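Local coordinates for conserved hypothetical protein (Agrobacterium tumefaciens, PDB 2FEX) that is of unknown function but belongs to the DJ-1/PfpI superfamily, related to class I glutaminase-like proteins, at residues 107-121 against 145-157. Numbering follows the deposited sequence. Where two conformers were deposited one is given.
Sequences LGGTGVLNDVAHTGN and VSDGGVVTAAGSA
T152 and V150, neighbours on one face of strand 150-153, meet the chain that follows helix 102-109 and illustrate how an extended segment can close over a hairpin through side chains rather than strand pairing. The tight part is mostly apolar, with one hydroxyl and one water set into it. V150 CG1 meets L113 CD2 at 3.6 Å, the side chains crossing at about a right angle, while V145 packs CG1 on A117 and CG2 on the methyl of T119. L113 CD2 also meets the methyl of T152 tip to tip, and V116 CG2 lies across V150 CB. In T152 the hydroxyl sits between backbone N and carbonyl carbon (chi1 51°), which turns OG1 to the passing chain; there it accepts a nearly straight bond from T119 N (2.8 Å, 164°). A water hydrogen-bonded to OG1 lies within hydrogen-bonding distance of A117 O and V150 O as well and links the two segments. H118 lays its CB against OG1 while its ring turns away: ND1 donates to V116 O at 2.8 Å, close to the ring plane, L113 CB lies over one face toward the rim, and NE2 is hydrogen-bonded to Y132 OH.

Toward solvent the contact thins at both ends, where few groups meet. At the hairpin end, D147 OD2 receives A117 N at 2.9 Å, on its anti side and slightly out of the carboxylate plane, while V116 CG1 rests on G148 CA in the type I' turn. At the other end, OD1 of exposed N121 accepts from G155 N at 2.8 Å, the donor lying in the amide plane; a second water also donates to this oxygen.

N121 also touches C101, in a GxCxA pattern consistent with a nucleophile elbow. The whole arrangement places the post-helix loop against the antiparallel hairpin that edges the otherwise parallel main sheet of this DJ-1/PfpI fold.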
ATOM      1  N   LEU A 107      16.384 -12.064  -3.630  1.00 14.74           N
ATOM      2  CA  LEU A 107      16.694 -12.372  -5.035  1.00 13.84           C
ATOM      3  C   LEU A 107      18.208 -12.455  -5.245  1.00 14.71           C
ATOM      4  O   LEU A 107      18.680 -13.337  -5.933  1.00 15.80           O
ATOM      5  CB  LEU A 107      16.137 -11.310  -5.970  1.00 14.56           C
ATOM      6  CG  LEU A 107      14.624 -11.328  -6.140  1.00 16.25           C
ATOM      7  CD1 LEU A 107      14.310 -10.313  -7.216  1.00 14.56           C
ATOM      8  CD2 LEU A 107      14.116 -12.761  -6.602  1.00 16.27           C
ATOM      9  N   GLY A 108      18.962 -11.542  -4.631  1.00 14.38           N
ATOM     10  CA  GLY A 108      20.428 -11.654  -4.714  1.00 15.30           C
ATOM     11  C   GLY A 108      20.901 -13.028  -4.237  1.00 15.11           C
ATOM     12  O   GLY A 108      21.852 -13.594  -4.761  1.00 16.75           O
ATOM     13  N   GLY A 109      20.219 -13.591  -3.241  1.00 15.31           N
ATOM     14  CA  GLY A 109      20.617 -14.918  -2.687  1.00 17.19           C
ATOM     15  C   GLY A 109      20.337 -16.101  -3.631  1.00 17.83           C
ATOM     16  O   GLY A 109      20.913 -17.185  -3.462  1.00 19.53           O
ATOM     17  N   THR A 110      19.482 -15.879  -4.637  1.00 16.21           N
ATOM     18  CA  THR A 110      19.263 -16.874  -5.715  1.00 18.04           C
ATOM     19  C   THR A 110      20.304 -16.830  -6.816  1.00 18.68           C
ATOM     20  O   THR A 110      20.286 -17.705  -7.719  1.00 21.07           O
ATOM     21  CB  THR A 110      17.875 -16.701  -6.408  1.00 15.97           C
ATOM     22  OG1 THR A 110      17.906 -15.514  -7.249  1.00 16.58           O
ATOM     23  CG2 THR A 110      16.734 -16.676  -5.358  1.00 17.69           C
ATOM     24  N   GLY A 111      21.175 -15.805  -6.799  1.00 17.68           N
ATOM     25  CA  GLY A 111      22.157 -15.600  -7.877  1.00 18.85           C
ATOM     26  C   GLY A 111      21.660 -14.752  -9.049  1.00 17.92           C
ATOM     27  O   GLY A 111      22.472 -14.385  -9.932  1.00 18.46           O
ATOM     28  N   VAL A 112      20.357 -14.417  -9.073  1.00 18.08           N
ATOM     29  CA  VAL A 112      19.770 -13.740 -10.229  0.50 17.18           C
ATOM     30  C   VAL A 112      20.290 -12.298 -10.425  1.00 18.01           C
ATOM     31  O   VAL A 112      20.118 -11.685 -11.493  1.00 18.86           O
ATOM     32  CB  VAL A 112      18.223 -13.784 -10.149  0.50 17.53           C
ATOM     33  CG1 VAL A 112      17.670 -12.779  -9.112  0.50 16.58           C
ATOM     34  CG2 VAL A 112      17.627 -13.575 -11.507  0.50 16.62           C
ATOM     35  N   LEU A 113      20.889 -11.729  -9.367  1.00 16.02           N
ATOM     36  CA  LEU A 113      21.435 -10.360  -9.504  1.00 16.08           C
ATOM     37  C   LEU A 113      22.919 -10.358  -9.916  1.00 17.89           C
ATOM     38  O   LEU A 113      23.539  -9.311  -9.940  1.00 18.37           O
ATOM     39  CB  LEU A 113      21.255  -9.567  -8.203  1.00 16.79           C
ATOM     40  CG  LEU A 113      19.853  -9.560  -7.645  1.00 15.18           C
ATOM     41  CD1 LEU A 113      19.740  -8.668  -6.373  1.00 15.07           C
ATOM     42  CD2 LEU A 113      18.855  -9.130  -8.740  1.00 15.53           C
ATOM     43  N   ASN A 114      23.510 -11.536 -10.179  1.00 18.18           N
ATOM     44  CA  ASN A 114      24.981 -11.583 -10.406  1.00 20.08           C
ATOM     45  C   ASN A 114      25.453 -10.848 -11.672  1.00 20.39           C
ATOM     46  O   ASN A 114      26.594 -10.354 -11.717  1.00 20.84           O
ATOM     47  CB  ASN A 114      25.470 -13.022 -10.476  1.00 19.28           C
ATOM     48  CG  ASN A 114      25.428 -13.752  -9.118  1.00 20.43           C
ATOM     49  OD1 ASN A 114      25.058 -13.181  -8.074  1.00 21.08           O
ATOM     50  ND2 ASN A 114      25.768 -15.076  -9.148  1.00 23.43           N
ATOM     51  N   ASP A 115      24.579 -10.842 -12.685  1.00 20.74           N
ATOM     52  CA  ASP A 115      24.834 -10.506 -14.066  0.50 23.25           C
ATOM     53  C   ASP A 115      23.999  -9.317 -14.591  1.00 22.83           C
ATOM     54  O   ASP A 115      23.998  -9.062 -15.790  1.00 23.86           O
ATOM     55  CB  ASP A 115      24.460 -11.757 -14.893  0.50 23.47           C
ATOM     56  CG  ASP A 115      22.966 -12.202 -14.698  0.50 25.14           C
ATOM     57  OD1 ASP A 115      22.325 -12.086 -13.578  0.50 20.54           O
ATOM     58  OD2 ASP A 115      22.415 -12.709 -15.711  0.50 30.68           O
ATOM     59  N   VAL A 116      23.217  -8.676 -13.723  1.00 21.28           N
ATOM     60  CA  VAL A 116      22.346  -7.582 -14.146  1.00 19.62           C
ATOM     61  C   VAL A 116      22.494  -6.398 -13.229  1.00 18.75           C
ATOM     62  O   VAL A 116      22.776  -6.560 -12.030  1.00 19.08           O
ATOM     63  CB  VAL A 116      20.850  -7.993 -14.189  1.00 18.58           C
ATOM     64  CG1 VAL A 116      20.655  -9.061 -15.301  1.00 21.82           C
ATOM     65  CG2 VAL A 116      20.372  -8.505 -12.814  1.00 17.09           C
ATOM     66  N   ALA A 117      22.239  -5.215 -13.780  1.00 18.13           N
ATOM     67  CA  ALA A 117      22.198  -3.998 -12.972  1.00 17.06           C
ATOM     68  C   ALA A 117      21.003  -4.135 -12.015  1.00 16.47           C
ATOM     69  O   ALA A 117      19.956  -4.694 -12.391  1.00 16.38           O
ATOM     70  CB  ALA A 117      22.061  -2.756 -13.860  1.00 19.70           C
ATOM     71  N   HIS A 118      21.178  -3.653 -10.781  1.00 14.68           N
ATOM     72  CA  HIS A 118      20.116  -3.815  -9.751  1.00 14.85           C
ATOM     73  C   HIS A 118      20.381  -2.844  -8.600  1.00 14.39           C
ATOM     74  O   HIS A 118      21.411  -2.170  -8.566  1.00 15.35           O
ATOM     75  CB  HIS A 118      20.139  -5.236  -9.201  1.00 13.97           C
ATOM     76  CG  HIS A 118      21.461  -5.604  -8.573  1.00 13.27           C
ATOM     77  ND1 HIS A 118      22.500  -6.182  -9.280  1.00 17.10           N
ATOM     78  CD2 HIS A 118      21.919  -5.407  -7.315  1.00 15.18           C
ATOM     79  CE1 HIS A 118      23.560  -6.297  -8.488  1.00 17.28           C
ATOM     80  NE2 HIS A 118      23.237  -5.820  -7.290  1.00 16.46           N
ATOM     81  N   THR A 119      19.423  -2.765  -7.674  1.00 14.02           N
ATOM     82  CA  THR A 119      19.618  -2.001  -6.469  1.00 14.09           C
ATOM     83  C   THR A 119      18.916  -2.782  -5.331  1.00 13.54           C
ATOM     84  O   THR A 119      18.614  -3.992  -5.474  1.00 14.28           O
ATOM     85  CB  THR A 119      19.102  -0.550  -6.611  1.00 14.56           C
ATOM     86  OG1 THR A 119      19.530   0.263  -5.493  1.00 14.87           O
ATOM     87  CG2 THR A 119      17.548  -0.519  -6.778  1.00 14.55           C
ATOM     88  N   GLY A 120      18.768  -2.114  -4.195  1.00 13.31           N
ATOM     89  CA  GLY A 120      18.230  -2.806  -2.995  1.00 13.75           C
ATOM     90  C   GLY A 120      18.123  -1.766  -1.900  1.00 13.35           C
ATOM     91  O   GLY A 120      18.271  -0.521  -2.132  1.00 13.41           O
ATOM     92  N   ASN A 121      17.911  -2.238  -0.680  1.00 13.15           N
ATOM     93  CA  ASN A 121      17.889  -1.282   0.441  1.00 14.01           C
ATOM     94  C   ASN A 121      19.271  -0.722   0.717  1.00 15.01           C
ATOM     95  O   ASN A 121      19.389   0.452   1.149  1.00 16.63           O
ATOM     96  CB  ASN A 121      17.372  -1.975   1.694  1.00 15.05           C
ATOM     97  CG  ASN A 121      15.882  -2.192   1.642  1.00 16.79           C
ATOM     98  OD1 ASN A 121      15.162  -1.466   0.934  1.00 15.56           O
ATOM     99  ND2 ASN A 121      15.402  -3.222   2.386  1.00 17.33           N
ATOM    100  N   VAL A 145      15.558  -0.167 -10.294  1.00 13.66           N
ATOM    101  CA  VAL A 145      16.387  -0.501 -11.444  1.00 15.21           C
ATOM    102  C   VAL A 145      15.755  -1.670 -12.213  1.00 15.62           C
ATOM    103  O   VAL A 145      15.169  -2.608 -11.616  1.00 16.23           O
ATOM    104  CB  VAL A 145      17.771  -0.869 -10.969  1.00 14.77           C
ATOM    105  CG1 VAL A 145      18.667  -1.471 -12.130  1.00 18.41           C
ATOM    106  CG2 VAL A 145      18.467   0.323 -10.354  1.00 17.67           C
ATOM    107  N   SER A 146      15.822  -1.567 -13.537  1.00 16.87           N
ATOM    108  CA  SER A 146      15.374  -2.658 -14.413  1.00 16.89           C
ATOM    109  C   SER A 146      16.479  -3.025 -15.400  1.00 18.03           C
ATOM    110  O   SER A 146      16.942  -2.156 -16.192  1.00 18.10           O
ATOM    111  CB  SER A 146      14.136  -2.226 -15.185  1.00 17.79           C
ATOM    112  OG  SER A 146      13.682  -3.309 -15.980  1.00 19.03           O
ATOM    113  N   ASP A 147      16.847  -4.293 -15.420  1.00 17.14           N
ATOM    114  CA  ASP A 147      17.872  -4.760 -16.356  1.00 18.42           C
ATOM    115  C   ASP A 147      17.758  -6.282 -16.512  1.00 18.44           C
ATOM    116  O   ASP A 147      17.558  -7.016 -15.533  1.00 17.85           O
ATOM    117  CB  ASP A 147      19.266  -4.422 -15.828  1.00 18.68           C
ATOM    118  CG  ASP A 147      20.362  -4.649 -16.869  1.00 24.29           C
ATOM    119  OD1 ASP A 147      20.145  -4.314 -18.073  1.00 24.10           O
ATOM    120  OD2 ASP A 147      21.420  -5.181 -16.511  1.00 22.45           O
ATOM    121  N   GLY A 148      17.906  -6.763 -17.744  1.00 20.19           N
ATOM    122  CA  GLY A 148      17.949  -8.198 -17.995  1.00 20.21           C
ATOM    123  C   GLY A 148      16.726  -8.976 -17.530  1.00 20.65           C
ATOM    124  O   GLY A 148      16.844 -10.167 -17.245  1.00 21.89           O
ATOM    125  N   GLY A 149      15.572  -8.309 -17.487  1.00 19.09           N
ATOM    126  CA  GLY A 149      14.311  -8.953 -17.020  1.00 18.94           C
ATOM    127  C   GLY A 149      14.201  -9.070 -15.520  1.00 17.32           C
ATOM    128  O   GLY A 149      13.394  -9.855 -15.006  1.00 16.84           O
ATOM    129  N   VAL A 150      15.003  -8.292 -14.790  1.00 15.07           N
ATOM    130  CA  VAL A 150      14.923  -8.284 -13.339  1.00 14.23           C
ATOM    131  C   VAL A 150      14.737  -6.836 -12.885  1.00 15.22           C
ATOM    132  O   VAL A 150      15.502  -5.929 -13.251  1.00 14.24           O
ATOM    133  CB  VAL A 150      16.263  -8.844 -12.732  1.00 14.53           C
ATOM    134  CG1 VAL A 150      16.280  -8.719 -11.177  1.00 17.51           C
ATOM    135  CG2 VAL A 150      16.470 -10.313 -13.164  1.00 15.40           C
ATOM    136  N   VAL A 151      13.714  -6.616 -12.075  1.00 12.83           N
ATOM    137  CA  VAL A 151      13.459  -5.298 -11.521  1.00 13.48           C
ATOM    138  C   VAL A 151      13.718  -5.372  -9.998  1.00 13.20           C
ATOM    139  O   VAL A 151      13.238  -6.288  -9.307  1.00 12.70           O
ATOM    140  CB  VAL A 151      11.994  -4.871 -11.766  1.00 13.85           C
ATOM    141  CG1 VAL A 151      11.667  -3.570 -10.968  1.00 15.20           C
ATOM    142  CG2 VAL A 151      11.798  -4.612 -13.309  1.00 15.69           C
ATOM    143  N   THR A 152      14.465  -4.409  -9.476  1.00 13.40           N
ATOM    144  CA  THR A 152      14.738  -4.350  -8.056  1.00 12.87           C
ATOM    145  C   THR A 152      14.528  -2.912  -7.538  1.00 13.63           C
ATOM    146  O   THR A 152      14.591  -1.957  -8.292  1.00 13.37           O
ATOM    147  CB  THR A 152      16.184  -4.844  -7.727  1.00 13.10           C
ATOM    148  OG1 THR A 152      17.109  -4.142  -8.578  1.00 13.62           O
ATOM    149  CG2 THR A 152      16.271  -6.401  -7.918  1.00 14.36           C
ATOM    150  N   ALA A 153      14.262  -2.807  -6.231  1.00 12.42           N
ATOM    151  CA  ALA A 153      14.065  -1.516  -5.565  1.00 12.48           C
ATOM    152  C   ALA A 153      14.230  -1.661  -4.082  1.00 13.05           C
ATOM    153  O   ALA A 153      14.098  -2.759  -3.518  1.00 12.61           O
ATOM    154  CB  ALA A 153      12.648  -1.029  -5.846  1.00 13.24           C
ATOM    155  N   ALA A 154      14.513  -0.509  -3.461  1.00 13.63           N
ATOM    156  CA  ALA A 154      14.523  -0.419  -2.001  1.00 12.46           C
ATOM    157  C   ALA A 154      13.024  -0.323  -1.596  1.00 12.55           C
ATOM    158  O   ALA A 154      12.165   0.107  -2.419  1.00 12.48           O
ATOM    159  CB  ALA A 154      15.245   0.838  -1.625  1.00 12.16           C
ATOM    160  N   GLY A 155      12.759  -0.627  -0.334  1.00 13.52           N
ATOM    161  CA  GLY A 155      11.413  -0.486   0.207  1.00 12.98           C
ATOM    162  C   GLY A 155      10.907   0.951   0.140  1.00 13.32           C
ATOM    163  O   GLY A 155       9.698   1.165   0.127  1.00 14.04           O
ATOM    164  N   SER A 156      11.835   1.916   0.096  1.00 12.90           N
ATOM    165  CA  SER A 156      11.458   3.338  -0.022  1.00 13.44           C
ATOM    166  C   SER A 156      10.990   3.754  -1.437  1.00 13.81           C
ATOM    167  O   SER A 156      10.650   4.943  -1.652  1.00 13.71           O
ATOM    168  CB  SER A 156      12.688   4.197   0.346  1.00 13.36           C
ATOM    169  OG  SER A 156      13.818   3.753  -0.427  1.00 15.80           O
ATOM    170  N   ALA A 157      11.028   2.822  -2.405  1.00 12.21           N
ATOM    171  CA  ALA A 157      10.756   3.201  -3.813  1.00 13.86           C
ATOM    172  C   ALA A 157       9.569   2.401  -4.406  1.00 13.65           C
ATOM    173  O   ALA A 157       9.719   1.828  -5.497  1.00 13.41           O
ATOM    174  CB  ALA A 157      12.018   2.982  -4.680  1.00 14.11           C
TER
HETATM  175  O   HOH W   1      17.401  -5.104 -11.238  1.00 13.52           O
HETATM  176  O   HOH W   2      14.095   1.344   2.011  1.00 20.08           O